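Local coordinates for phosphonopyruvate hydrolase (Variovorax sp., PDB 2HJP), which hydrolyses phosphonopyruvate to pyruvate and phosphate, cleaving its phosphorus-carbon bond with the help of a divalent metal cation, at residues F17-A22 with P77-I82. Sequence-based numbering, arbitrary orientation.
Sequences FTAMAA and PLIADI. With MG (magnesium ion), chain C; PPR (phosphonopyruvate), chain G.
OD2 of Asp-81 is gripped from two directions: it binds the magnesium ion at 2.1 Å and accepts a hydrogen bond from the backbone N of Gly-43. The ion is octahedral, with phosphonopyruvate chelating through O2 and O2' and three waters completing the shell; water 3 stands opposite OD2 and donates to the phosphonate O1P at 2.9 Å. The other carboxylate oxygen, OD1, lies 3.5 Å from the magnesium and binds water 1 at 2.8 Å instead, while also accepting from the backbone N of Asp-83. Held at both oxygens, the carboxylate has little liberty to rotate. This site sits at the C-terminal end of strand 78-81, the usual place for catalysis in a TIM barrel such as this one, and the same strand shows how the barrel is filled beneath it. Strands 17-21 and 78-81 are first and third in the barrel, separated by 38-41, and meet through inward-facing side chains alone. Ile-79 takes the middle: with CG1 beside its backbone N (chi1 -59°), its CD1 methyl reaches Ala-19 CB at 4.0 Å and touches Phe-17 CE2 at 4.1 Å, approaching the ring at its edge, near the ring plane. Nearer the N-terminal ends, Phe-17 has CG anti to its backbone N (chi1 -176°), which swings the ring inward until CZ lies 4.3 Å from CG of Pro-77, the residue leading into strand 78-81. Ile-79 also packs on Trp-40 of the intervening strand, whose NE1 hydrogen-bonds to phosphonopyruvate.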
loop_
_atom_site.group_PDB
_atom_site.type_symbol
_atom_site.label_atom_id
_atom_site.label_comp_id
_atom_site.label_asym_id
_atom_site.label_seq_id
_atom_site.Cartn_x
_atom_site.Cartn_y
_atom_site.Cartn_z
ATOM N N PHE A 17 -25.942 13.327 17.062
ATOM C CA PHE A 17 -24.785 13.470 16.149
ATOM C C PHE A 17 -25.055 12.699 14.839
ATOM O O PHE A 17 -25.478 11.503 14.876
ATOM C CB PHE A 17 -23.570 12.869 16.847
ATOM C CG PHE A 17 -22.281 13.012 16.118
ATOM C CD1 PHE A 17 -21.551 14.179 16.214
ATOM C CD2 PHE A 17 -21.785 11.953 15.365
ATOM C CE1 PHE A 17 -20.315 14.328 15.566
ATOM C CE2 PHE A 17 -20.561 12.045 14.706
ATOM C CZ PHE A 17 -19.799 13.258 14.805
ATOM N N THR A 18 -24.849 13.355 13.702
ATOM C CA THR A 18 -25.067 12.686 12.418
ATOM C C THR A 18 -23.739 12.374 11.731
ATOM O O THR A 18 -22.789 13.185 11.757
ATOM C CB THR A 18 -25.907 13.551 11.457
ATOM O OG1 THR A 18 -25.193 14.742 11.170
ATOM C CG2 THR A 18 -27.238 13.962 12.123
ATOM N N ALA A 19 -23.669 11.187 11.164
ATOM C CA ALA A 19 -22.434 10.813 10.462
ATOM C C ALA A 19 -22.892 10.236 9.093
ATOM O O ALA A 19 -23.799 9.414 9.031
ATOM C CB ALA A 19 -21.657 9.722 11.230
ATOM N N MET A 20 -22.227 10.661 8.042
ATOM C CA MET A 20 -22.521 10.218 6.641
ATOM C C MET A 20 -21.403 9.349 6.047
ATOM O O MET A 20 -20.169 9.623 6.178
ATOM C CB MET A 20 -22.694 11.461 5.743
ATOM C CG MET A 20 -22.826 11.160 4.215
ATOM S SD MET A 20 -24.188 10.021 3.882
ATOM C CE MET A 20 -25.634 11.135 4.121
ATOM N N ALA A 21 -21.849 8.308 5.368
ATOM C CA ALA A 21 -20.930 7.422 4.696
ATOM C C ALA A 21 -20.062 8.169 3.654
ATOM O O ALA A 21 -20.508 9.138 3.011
ATOM C CB ALA A 21 -21.748 6.338 3.953
ATOM N N ALA A 22 -18.836 7.686 3.462
ATOM C CA ALA A 22 -17.965 8.218 2.448
ATOM C C ALA A 22 -17.086 7.079 1.952
ATOM O O ALA A 22 -16.600 6.292 2.766
ATOM C CB ALA A 22 -17.068 9.366 2.972
ATOM N N PRO A 77 -14.957 14.551 13.071
ATOM C CA PRO A 77 -14.641 13.162 13.466
ATOM C C PRO A 77 -14.978 12.085 12.429
ATOM O O PRO A 77 -16.016 12.143 11.747
ATOM C CB PRO A 77 -15.498 12.935 14.724
ATOM C CG PRO A 77 -15.664 14.324 15.277
ATOM C CD PRO A 77 -15.891 15.169 14.041
ATOM N N LEU A 78 -14.135 11.080 12.388
ATOM C CA LEU A 78 -14.297 9.947 11.480
ATOM C C LEU A 78 -14.564 8.742 12.387
ATOM O O LEU A 78 -13.793 8.491 13.338
ATOM C CB LEU A 78 -12.976 9.694 10.706
ATOM C CG LEU A 78 -12.922 8.347 9.980
ATOM C CD1 LEU A 78 -14.079 8.254 8.981
ATOM C CD2 LEU A 78 -11.505 8.226 9.257
ATOM N N ILE A 79 -15.644 8.027 12.096
ATOM C CA ILE A 79 -16.029 6.829 12.793
ATOM C C ILE A 79 -15.666 5.747 11.773
ATOM O O ILE A 79 -16.272 5.698 10.680
ATOM C CB ILE A 79 -17.538 6.804 13.008
ATOM C CG1 ILE A 79 -17.985 8.029 13.809
ATOM C CG2 ILE A 79 -17.936 5.460 13.657
ATOM C CD1 ILE A 79 -18.103 9.314 13.001
ATOM N N ALA A 80 -14.684 4.900 12.101
ATOM C CA ALA A 80 -14.284 3.834 11.183
ATOM C C ALA A 80 -14.952 2.476 11.462
ATOM O O ALA A 80 -15.016 2.032 12.618
ATOM C CB ALA A 80 -12.737 3.676 11.236
ATOM N N ASP A 81 -15.414 1.818 10.388
ATOM C CA ASP A 81 -16.005 0.490 10.444
ATOM C C ASP A 81 -14.860 -0.577 10.445
ATOM O O ASP A 81 -14.126 -0.686 9.468
ATOM C CB ASP A 81 -16.873 0.302 9.191
ATOM C CG ASP A 81 -17.586 -1.035 9.137
ATOM O OD1 ASP A 81 -17.410 -1.902 10.029
ATOM O OD2 ASP A 81 -18.346 -1.212 8.149
ATOM N N ILE A 82 -14.681 -1.344 11.524
ATOM C CA ILE A 82 -13.622 -2.372 11.489
ATOM C C ILE A 82 -14.199 -3.778 11.464
ATOM O O ILE A 82 -13.575 -4.754 11.922
ATOM C CB ILE A 82 -12.580 -2.186 12.653
ATOM C CG1 ILE A 82 -13.259 -2.304 14.016
ATOM C CG2 ILE A 82 -11.938 -0.797 12.501
ATOM C CD1 ILE A 82 -12.305 -2.471 15.196
HETATM MG MG MG C . -19.819 -2.524 7.501
HETATM C C1 PPR G . -21.390 -0.401 6.579
HETATM O O1 PPR G . -21.821 0.742 6.134
HETATM O "O2'" PPR G . -20.424 -0.979 6.160
HETATM C C2 PPR G . -22.200 -0.964 7.707
HETATM C C3 PPR G . -23.541 -0.840 7.930
HETATM O O2 PPR G . -21.468 -1.679 8.563
HETATM P P PPR G . -24.412 -2.155 6.949
HETATM O O1P PPR G . -23.902 -3.486 7.568
HETATM O O2P PPR G . -23.988 -1.943 5.470
HETATM O O3P PPR G . -25.825 -1.959 7.241
HETATM O O HOH W 1 -19.373 -3.700 9.208
HETATM O O HOH W 2 -18.368 -3.516 6.301
HETATM O O HOH W 3 -21.120 -3.985 6.739
#